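Local coordinates for dephospho-CoA kinase (Aquifex aeolicus, PDB 2IF2), which probably catalyses the ATP-dependent phosphorylation of the 3'-hydroxyl group of dephospho-CoA, the last step of coenzyme A biosynthesis, at residues T7-C12 / M159-K164; G25-D30 / T106-E111; K126-Y131 / Y170-S175. All coordinates share one frame; numbering follows the deposited sequence.

Contact 1: residues T7-C12 / M159-K164. With SO4 (sulfate ion), chain D.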
loop_
_atom_site.group_PDB
_atom_site.type_symbol
_atom_site.label_atom_id
_atom_site.label_comp_id
_atom_site.label_asym_id
_atom_site.label_seq_id
_atom_site.Cartn_x
_atom_site.Cartn_y
_atom_site.Cartn_z
ATOM N N THR A 7 -2.612 6.523 2.510
ATOM C CA THR A 7 -2.411 5.385 3.395
ATOM C C THR A 7 -3.612 5.091 4.293
ATOM O O THR A 7 -4.680 5.700 4.160
ATOM C CB THR A 7 -1.184 5.593 4.290
ATOM O OG1 THR A 7 -0.841 4.355 4.920
ATOM C CG2 THR A 7 -1.480 6.635 5.365
ATOM N N GLY A 8 -3.418 4.145 5.207
ATOM C CA GLY A 8 -4.463 3.752 6.130
ATOM C C GLY A 8 -4.230 2.329 6.586
ATOM O O GLY A 8 -3.130 1.798 6.431
ATOM N N ASN A 9 -5.254 1.712 7.163
ATOM C CA ASN A 9 -5.139 0.334 7.612
ATOM C C ASN A 9 -5.997 -0.602 6.766
ATOM O O ASN A 9 -6.893 -0.171 6.039
ATOM C CB ASN A 9 -5.525 0.215 9.088
ATOM C CG ASN A 9 -4.381 0.574 10.020
ATOM O OD1 ASN A 9 -4.530 0.553 11.243
ATOM N ND2 ASN A 9 -3.226 0.899 9.444
ATOM N N ILE A 10 -5.706 -1.892 6.857
ATOM C CA ILE A 10 -6.442 -2.888 6.101
ATOM C C ILE A 10 -7.936 -2.817 6.416
ATOM O O ILE A 10 -8.352 -2.856 7.578
ATOM C CB ILE A 10 -5.903 -4.307 6.403
ATOM C CG1 ILE A 10 -6.673 -5.343 5.588
ATOM C CG2 ILE A 10 -5.992 -4.596 7.891
ATOM C CD1 ILE A 10 -6.530 -5.167 4.081
ATOM N N GLY A 11 -8.732 -2.692 5.363
ATOM C CA GLY A 11 -10.170 -2.617 5.517
ATOM C C GLY A 11 -10.671 -1.246 5.923
ATOM O O GLY A 11 -11.685 -1.142 6.606
ATOM N N CYS A 12 -9.975 -0.192 5.507
ATOM C CA CYS A 12 -10.387 1.162 5.855
ATOM C C CYS A 12 -11.033 1.872 4.688
ATOM O O CYS A 12 -11.691 2.900 4.858
ATOM C CB CYS A 12 -9.189 1.961 6.349
ATOM S SG CYS A 12 -8.580 1.351 7.938
HETATM N N MSE A 159 0.283 0.012 12.898
HETATM C CA MSE A 159 0.197 0.783 14.129
HETATM C C MSE A 159 -1.226 1.260 14.382
HETATM O O MSE A 159 -2.047 1.309 13.468
HETATM C CB MSE A 159 1.119 2.000 14.068
HETATM C CG MSE A 159 0.634 3.099 13.142
HETATM SE SE MSE A 159 1.438 4.808 13.583
HETATM C CE MSE A 159 3.193 4.495 12.840
ATOM N N PRO A 160 -1.535 1.621 15.638
ATOM C CA PRO A 160 -2.869 2.100 16.011
ATOM C C PRO A 160 -3.334 3.201 15.075
ATOM O O PRO A 160 -2.758 4.291 15.050
ATOM C CB PRO A 160 -2.665 2.607 17.432
ATOM C CG PRO A 160 -1.651 1.649 17.965
ATOM C CD PRO A 160 -0.659 1.556 16.822
ATOM N N ILE A 161 -4.378 2.902 14.306
ATOM C CA ILE A 161 -4.934 3.855 13.348
ATOM C C ILE A 161 -5.240 5.194 14.021
ATOM O O ILE A 161 -5.105 6.259 13.409
ATOM C CB ILE A 161 -6.237 3.306 12.704
ATOM C CG1 ILE A 161 -6.702 4.243 11.588
ATOM C CG2 ILE A 161 -7.327 3.152 13.758
ATOM C CD1 ILE A 161 -5.731 4.342 10.423
ATOM N N GLU A 162 -5.635 5.131 15.289
ATOM C CA GLU A 162 -5.965 6.325 16.048
ATOM C C GLU A 162 -4.721 7.181 16.292
ATOM O O GLU A 162 -4.820 8.325 16.739
ATOM C CB GLU A 162 -6.613 5.922 17.372
ATOM C CG GLU A 162 -7.613 4.777 17.234
ATOM C CD GLU A 162 -8.915 5.037 17.966
ATOM O OE1 GLU A 162 -9.739 4.103 18.066
ATOM O OE2 GLU A 162 -9.115 6.177 18.438
ATOM N N GLU A 163 -3.553 6.620 15.993
ATOM C CA GLU A 163 -2.292 7.340 16.155
ATOM C C GLU A 163 -1.803 7.744 14.760
ATOM O O GLU A 163 -1.274 8.843 14.575
ATOM C CB GLU A 163 -1.246 6.447 16.847
ATOM C CG GLU A 163 -0.502 7.087 18.051
ATOM C CD GLU A 163 0.599 8.080 17.661
ATOM O OE1 GLU A 163 1.546 7.686 16.944
ATOM O OE2 GLU A 163 0.526 9.252 18.089
ATOM N N LYS A 164 -1.995 6.858 13.783
ATOM C CA LYS A 164 -1.577 7.125 12.410
ATOM C C LYS A 164 -2.215 8.396 11.880
ATOM O O LYS A 164 -1.584 9.156 11.149
ATOM C CB LYS A 164 -1.944 5.952 11.494
ATOM C CG LYS A 164 -1.672 6.220 10.013
ATOM C CD LYS A 164 -1.871 4.983 9.137
ATOM C CE LYS A 164 -0.745 3.978 9.310
ATOM N NZ LYS A 164 -0.890 2.823 8.381
HETATM S S SO4 D . -8.784 -1.370 2.297
HETATM O O1 SO4 D . -10.255 -1.497 2.209
HETATM O O2 SO4 D . -8.259 -0.964 0.987
HETATM O O3 SO4 D . -8.192 -2.672 2.679
HETATM O O4 SO4 D . -8.426 -0.345 3.304
#
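The carbonyl oxygen of Gly8 is gripped by two side-chain donors that arrive over the same face of its plane. Lys164 NZ bonds to Gly8 O at 3.1 Å, standing 61° out of the carbonyl plane. Asn9 ND2 folds back to Gly8 O, also at 3.1 Å. Asn9 ND2 and Lys164 NZ, both donors, thus share one acceptor instead of bonding each other. The lysine chain leaves helix 161-164 extended, and a bend at chi3 (-74°) turns its amine to Gly8; weaker links tie that amine to Ser113 and Glu117. The other branch of the Asn9 amide faces the start of the helix, with Asn9 OD1 3.6 Å from Ile161 CB, and the two side chains run past each other in opposite directions. From Asn9 to Cys12 a type II turn aims backbone amides at the sulfate, probably from the crystallisation liquor: Gly11 N meets its O3 at 2.7 Å and Cys12 N meets its O4 at 2.7 Å. The amides of Gly13, Lys14 and Ser15, with Arg144, add to this grip. A loop after a strand that wraps backbone amides round an anion is characteristic of a P-loop (Walker A), consistent with the predicted ATP site.

Contact 2: residues G25-D30 / T106-E111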
loop_
_atom_site.group_PDB
_atom_site.type_symbol
_atom_site.label_atom_id
_atom_site.label_comp_id
_atom_site.label_asym_id
_atom_site.label_seq_id
_atom_site.Cartn_x
_atom_site.Cartn_y
_atom_site.Cartn_z
ATOM N N GLY A 25 -9.960 12.122 -11.536
ATOM C CA GLY A 25 -8.904 12.455 -12.487
ATOM C C GLY A 25 -7.513 12.066 -12.017
ATOM O O GLY A 25 -6.595 11.857 -12.812
ATOM N N ALA A 26 -7.363 11.968 -10.704
ATOM C CA ALA A 26 -6.090 11.610 -10.112
ATOM C C ALA A 26 -5.596 10.269 -10.639
ATOM O O ALA A 26 -6.383 9.452 -11.113
ATOM C CB ALA A 26 -6.227 11.560 -8.588
ATOM N N TYR A 27 -4.282 10.064 -10.556
ATOM C CA TYR A 27 -3.639 8.823 -10.982
ATOM C C TYR A 27 -3.156 8.107 -9.730
ATOM O O TYR A 27 -2.056 8.369 -9.248
ATOM C CB TYR A 27 -2.435 9.103 -11.883
ATOM C CG TYR A 27 -1.822 7.846 -12.472
ATOM C CD1 TYR A 27 -1.059 6.972 -11.693
ATOM C CD2 TYR A 27 -2.042 7.503 -13.805
ATOM C CE1 TYR A 27 -0.534 5.779 -12.233
ATOM C CE2 TYR A 27 -1.524 6.315 -14.354
ATOM C CZ TYR A 27 -0.773 5.460 -13.563
ATOM O OH TYR A 27 -0.280 4.296 -14.112
ATOM N N VAL A 28 -3.982 7.204 -9.212
ATOM C CA VAL A 28 -3.641 6.457 -8.014
ATOM C C VAL A 28 -3.035 5.114 -8.368
ATOM O O VAL A 28 -3.644 4.344 -9.112
ATOM C CB VAL A 28 -4.873 6.188 -7.152
ATOM C CG1 VAL A 28 -4.442 5.698 -5.782
ATOM C CG2 VAL A 28 -5.721 7.439 -7.048
ATOM N N LEU A 29 -1.838 4.851 -7.832
ATOM C CA LEU A 29 -1.094 3.598 -8.043
ATOM C C LEU A 29 -0.960 2.805 -6.746
ATOM O O LEU A 29 -0.249 3.217 -5.815
ATOM C CB LEU A 29 0.319 3.869 -8.598
ATOM C CG LEU A 29 1.391 2.760 -8.542
ATOM C CD1 LEU A 29 0.947 1.540 -9.322
ATOM C CD2 LEU A 29 2.691 3.292 -9.108
ATOM N N ASP A 30 -1.646 1.664 -6.709
ATOM C CA ASP A 30 -1.637 0.749 -5.567
ATOM C C ASP A 30 -0.254 0.102 -5.488
ATOM O O ASP A 30 0.066 -0.808 -6.254
ATOM C CB ASP A 30 -2.695 -0.335 -5.771
ATOM C CG ASP A 30 -2.857 -1.230 -4.568
ATOM O OD1 ASP A 30 -1.863 -1.504 -3.859
ATOM O OD2 ASP A 30 -3.995 -1.680 -4.337
ATOM N N THR A 106 -0.633 16.609 -13.227
ATOM C CA THR A 106 -1.479 15.447 -12.948
ATOM C C THR A 106 -1.383 15.135 -11.460
ATOM O O THR A 106 -0.354 15.372 -10.828
ATOM C CB THR A 106 -1.020 14.206 -13.756
ATOM O OG1 THR A 106 -1.990 13.163 -13.631
ATOM C CG2 THR A 106 0.309 13.693 -13.242
ATOM N N LEU A 107 -2.463 14.609 -10.901
ATOM C CA LEU A 107 -2.490 14.291 -9.487
ATOM C C LEU A 107 -2.091 12.836 -9.304
ATOM O O LEU A 107 -2.898 11.927 -9.491
ATOM C CB LEU A 107 -3.889 14.566 -8.932
ATOM C CG LEU A 107 -4.034 14.950 -7.459
ATOM C CD1 LEU A 107 -4.266 13.713 -6.646
ATOM C CD2 LEU A 107 -2.805 15.717 -6.983
ATOM N N PHE A 108 -0.825 12.629 -8.957
ATOM C CA PHE A 108 -0.283 11.296 -8.752
ATOM C C PHE A 108 -0.298 10.890 -7.277
ATOM O O PHE A 108 0.389 11.487 -6.447
ATOM C CB PHE A 108 1.140 11.237 -9.308
ATOM C CG PHE A 108 1.817 9.920 -9.094
ATOM C CD1 PHE A 108 2.590 9.697 -7.967
ATOM C CD2 PHE A 108 1.648 8.884 -9.999
ATOM C CE1 PHE A 108 3.179 8.462 -7.742
ATOM C CE2 PHE A 108 2.234 7.644 -9.782
ATOM C CZ PHE A 108 2.999 7.434 -8.652
ATOM N N ILE A 109 -1.095 9.875 -6.963
ATOM C CA ILE A 109 -1.202 9.371 -5.601
ATOM C C ILE A 109 -0.668 7.946 -5.552
ATOM O O ILE A 109 -0.707 7.224 -6.551
ATOM C CB ILE A 109 -2.664 9.366 -5.113
ATOM C CG1 ILE A 109 -3.231 10.787 -5.164
ATOM C CG2 ILE A 109 -2.737 8.787 -3.703
ATOM C CD1 ILE A 109 -4.706 10.895 -4.788
ATOM N N LEU A 110 -0.167 7.545 -4.387
ATOM C CA LEU A 110 0.373 6.203 -4.204
ATOM C C LEU A 110 -0.142 5.605 -2.896
ATOM O O LEU A 110 0.138 6.122 -1.821
ATOM C CB LEU A 110 1.906 6.261 -4.203
ATOM C CG LEU A 110 2.660 4.953 -3.965
ATOM C CD1 LEU A 110 3.833 4.845 -4.912
ATOM C CD2 LEU A 110 3.118 4.895 -2.527
ATOM N N GLU A 111 -0.907 4.524 -2.988
ATOM C CA GLU A 111 -1.441 3.890 -1.794
ATOM C C GLU A 111 -0.698 2.601 -1.481
ATOM O O GLU A 111 -0.630 1.699 -2.315
ATOM C CB GLU A 111 -2.922 3.582 -1.963
ATOM C CG GLU A 111 -3.200 2.669 -3.126
ATOM C CD GLU A 111 -4.503 1.924 -2.977
ATOM O OE1 GLU A 111 -4.970 1.364 -3.997
ATOM O OE2 GLU A 111 -5.052 1.885 -1.846
#
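Tyr27 and Phe108 stand side by side on one face of two parallel strands, pointing the same way. Their planes are only 17° apart but offset, with centroids 5.9 Å from each other, so there is little face-to-face stacking; the nearest atoms are Tyr27 CD1 and Phe108 CD2 at 3.7 Å. Phe108 has its CG opposite the backbone N (chi1 177°), and Tyr27 adopts the same setting, which accounts for their common direction. Leu29 CD2 comes to the edge of the Phe108 ring, 4.2 Å from CZ, while helix 95-101 packs on this face. A serine in place of Phe108 would probably leave a gap beside Tyr27 and Leu29 and deprive Ile95 of an apolar partner. On the reverse face Val28 and Ile109 lie alongside each other, Val28 CG1 4.1 Å from Ile109 CG2. Backbone bonds in parallel register, such as Leu29 N to Ile109 O at 2.9 Å, fix these pairings. At the C-terminal ends, Asp30 and Glu111 bring their carboxylates together with planes 50° apart, Asp30 OD2 lying 3.2 Å from Glu111 OE1. Asp30 OD1 caps the amide of Lys33. The pairing thus turns from apolar to acidic along its length, and of the two acids Glu111 is the one that touches the P-loop lysine, Lys14, while Asp30 turns to the start of the next helix.

Contact 3: residues K126-Y131 / Y170-S175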
loop_
_atom_site.group_PDB
_atom_site.type_symbol
_atom_site.label_atom_id
_atom_site.label_comp_id
_atom_site.label_asym_id
_atom_site.label_seq_id
_atom_site.Cartn_x
_atom_site.Cartn_y
_atom_site.Cartn_z
ATOM N N LYS A 126 2.584 15.640 0.510
ATOM C CA LYS A 126 1.563 15.508 1.529
ATOM C C LYS A 126 1.134 14.050 1.697
ATOM O O LYS A 126 1.368 13.214 0.814
ATOM C CB LYS A 126 0.373 16.374 1.137
ATOM C CG LYS A 126 0.715 17.843 1.000
ATOM C CD LYS A 126 0.895 18.481 2.366
ATOM C CE LYS A 126 0.855 19.996 2.269
ATOM N NZ LYS A 126 0.832 20.633 3.608
ATOM N N LEU A 127 0.516 13.755 2.840
ATOM C CA LEU A 127 0.038 12.405 3.147
ATOM C C LEU A 127 -1.453 12.416 3.456
ATOM O O LEU A 127 -1.973 13.339 4.084
ATOM C CB LEU A 127 0.800 11.809 4.337
ATOM C CG LEU A 127 0.390 10.425 4.851
ATOM C CD1 LEU A 127 0.626 9.352 3.805
ATOM C CD2 LEU A 127 1.195 10.118 6.090
ATOM N N ILE A 128 -2.132 11.376 3.000
ATOM C CA ILE A 128 -3.556 11.254 3.202
ATOM C C ILE A 128 -3.814 9.947 3.903
ATOM O O ILE A 128 -3.325 8.904 3.477
ATOM C CB ILE A 128 -4.290 11.252 1.865
ATOM C CG1 ILE A 128 -3.820 12.445 1.036
ATOM C CG2 ILE A 128 -5.795 11.287 2.092
ATOM C CD1 ILE A 128 -4.482 12.569 -0.313
ATOM N N VAL A 129 -4.577 10.006 4.984
ATOM C CA VAL A 129 -4.889 8.809 5.738
ATOM C C VAL A 129 -6.391 8.669 5.924
ATOM O O VAL A 129 -7.093 9.651 6.166
ATOM C CB VAL A 129 -4.198 8.836 7.108
ATOM C CG1 VAL A 129 -4.584 10.099 7.851
ATOM C CG2 VAL A 129 -4.569 7.594 7.903
ATOM N N VAL A 130 -6.871 7.436 5.798
ATOM C CA VAL A 130 -8.287 7.124 5.930
ATOM C C VAL A 130 -8.566 6.469 7.283
ATOM O O VAL A 130 -8.115 5.359 7.551
ATOM C CB VAL A 130 -8.739 6.198 4.761
ATOM C CG1 VAL A 130 -7.792 5.023 4.636
ATOM C CG2 VAL A 130 -10.159 5.720 4.975
ATOM N N TYR A 131 -9.302 7.174 8.137
ATOM C CA TYR A 131 -9.632 6.672 9.465
ATOM C C TYR A 131 -10.832 5.744 9.448
ATOM O O TYR A 131 -11.738 5.894 8.632
ATOM C CB TYR A 131 -9.923 7.833 10.420
ATOM C CG TYR A 131 -10.510 7.409 11.756
ATOM C CD1 TYR A 131 -9.722 6.776 12.726
ATOM C CD2 TYR A 131 -11.858 7.634 12.046
ATOM C CE1 TYR A 131 -10.269 6.379 13.958
ATOM C CE2 TYR A 131 -12.414 7.240 13.269
ATOM C CZ TYR A 131 -11.618 6.615 14.219
ATOM O OH TYR A 131 -12.175 6.238 15.425
ATOM N N TYR A 170 -4.323 15.258 5.854
ATOM C CA TYR A 170 -5.672 15.050 5.345
ATOM C C TYR A 170 -6.226 13.727 5.855
ATOM O O TYR A 170 -5.608 12.673 5.684
ATOM C CB TYR A 170 -5.674 15.045 3.826
ATOM C CG TYR A 170 -5.272 16.354 3.206
ATOM C CD1 TYR A 170 -4.200 16.418 2.329
ATOM C CD2 TYR A 170 -5.989 17.517 3.451
ATOM C CE1 TYR A 170 -3.848 17.598 1.703
ATOM C CE2 TYR A 170 -5.640 18.713 2.827
ATOM C CZ TYR A 170 -4.567 18.739 1.950
ATOM O OH TYR A 170 -4.194 19.889 1.304
ATOM N N VAL A 171 -7.393 13.781 6.481
ATOM C CA VAL A 171 -7.995 12.569 7.005
ATOM C C VAL A 171 -9.436 12.414 6.563
ATOM O O VAL A 171 -10.334 13.068 7.090
ATOM C CB VAL A 171 -7.952 12.550 8.534
ATOM C CG1 VAL A 171 -8.475 11.215 9.047
ATOM C CG2 VAL A 171 -6.530 12.800 9.013
ATOM N N ILE A 172 -9.660 11.541 5.590
ATOM C CA ILE A 172 -11.011 11.318 5.105
ATOM C C ILE A 172 -11.698 10.184 5.850
ATOM O O ILE A 172 -11.762 9.059 5.359
ATOM C CB ILE A 172 -11.041 11.017 3.581
ATOM C CG1 ILE A 172 -9.936 10.046 3.205
ATOM C CG2 ILE A 172 -10.870 12.294 2.794
ATOM C CD1 ILE A 172 -9.737 9.942 1.717
ATOM N N ASP A 173 -12.214 10.483 7.038
ATOM C CA ASP A 173 -12.907 9.482 7.837
ATOM C C ASP A 173 -13.869 8.632 7.005
ATOM O O ASP A 173 -14.759 9.159 6.339
ATOM C CB ASP A 173 -13.681 10.164 8.963
ATOM C CG ASP A 173 -14.797 9.299 9.503
ATOM O OD1 ASP A 173 -14.544 8.114 9.796
ATOM O OD2 ASP A 173 -15.929 9.803 9.627
ATOM N N ASN A 174 -13.689 7.315 7.057
ATOM C CA ASN A 174 -14.543 6.395 6.309
ATOM C C ASN A 174 -15.310 5.453 7.250
ATOM O O ASN A 174 -15.324 4.232 7.052
ATOM C CB ASN A 174 -13.696 5.574 5.321
ATOM C CG ASN A 174 -14.533 4.883 4.246
ATOM O OD1 ASN A 174 -14.125 3.866 3.698
ATOM N ND2 ASN A 174 -15.691 5.447 3.929
ATOM N N SER A 175 -15.940 6.027 8.272
ATOM C CA SER A 175 -16.718 5.255 9.244
ATOM C C SER A 175 -18.201 5.574 9.090
ATOM O O SER A 175 -19.058 4.738 9.375
ATOM C CB SER A 175 -16.292 5.604 10.669
ATOM O OG SER A 175 -16.704 6.920 11.002
#
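Val129 and Val171 pair in parallel at the edge of the central sheet of this P-loop kinase fold, where 170-171 is the outermost strand. Val129 N bonds to Tyr170 O at 2.9 Å and nearly straight, with an N-H...O angle of 174°; the return bond, Ile172 N to Val129 O, is weak. The valine side chains lie alongside each other: Val129 CG1 sits between its own backbone N and carbonyl carbon (chi1 56°), which brings it to 3.5 Å from Val171 CG2. The outer chain then makes an inverse gamma turn centred on Ile172. The chains meet once more where Asn174 N bonds to Tyr131 O at 2.9 Å, and Val130 CG2 there touches Asn174 CB at 3.6 Å. Asp173 OD1 approaches the edge of the Tyr131 ring, 3.5 Å from CD2, with carboxylate and ring planes 48° apart. The same oxygen, through its syn lone pair, accepts from Ser175 OG at 2.7 Å, which ties the carboxylate down. Tyr170 crosses Ile128 obliquely, Tyr170 CB lying 4.1 Å from Ile128 CG2. Helix 178-190 packs on Tyr170 through Val188 and on Ile172 through Val185, while helix 14-23 reaches Ile172 through Val17 and Val130 through Lys14. Backbone bonds to Gly5 and Thr7 join strand 126-130 to strand 3-8 on its other side, so it lies between 3-8 and 170-171.

Overall arrangement
All three contacts attach to one five-stranded parallel sheet, ordered 27-30, 108-111, 3-8, 126-130, 170-171. Contact 2 joins the first two strands, contact 3 the last two, and contact 1 involves strand 3-8 and the loop that follows it. The centres of contacts 1 and 3 lie about 9 Å apart and the two touch: Thr7 N is 2.7 Å from Ile128 O, a probable hydrogen bond. Contact 2 is farther off, centred about 19 Å from the centre of contact 1 and about 15 Å from that of contact 3. Along the chain, contact 2 is nested within contact 1, whose segments alternate with contact 3's. Contact 1 holds part of the predicted ATP site; contacts 2 and 3 approach it through Glu111 and Val130, near Lys14.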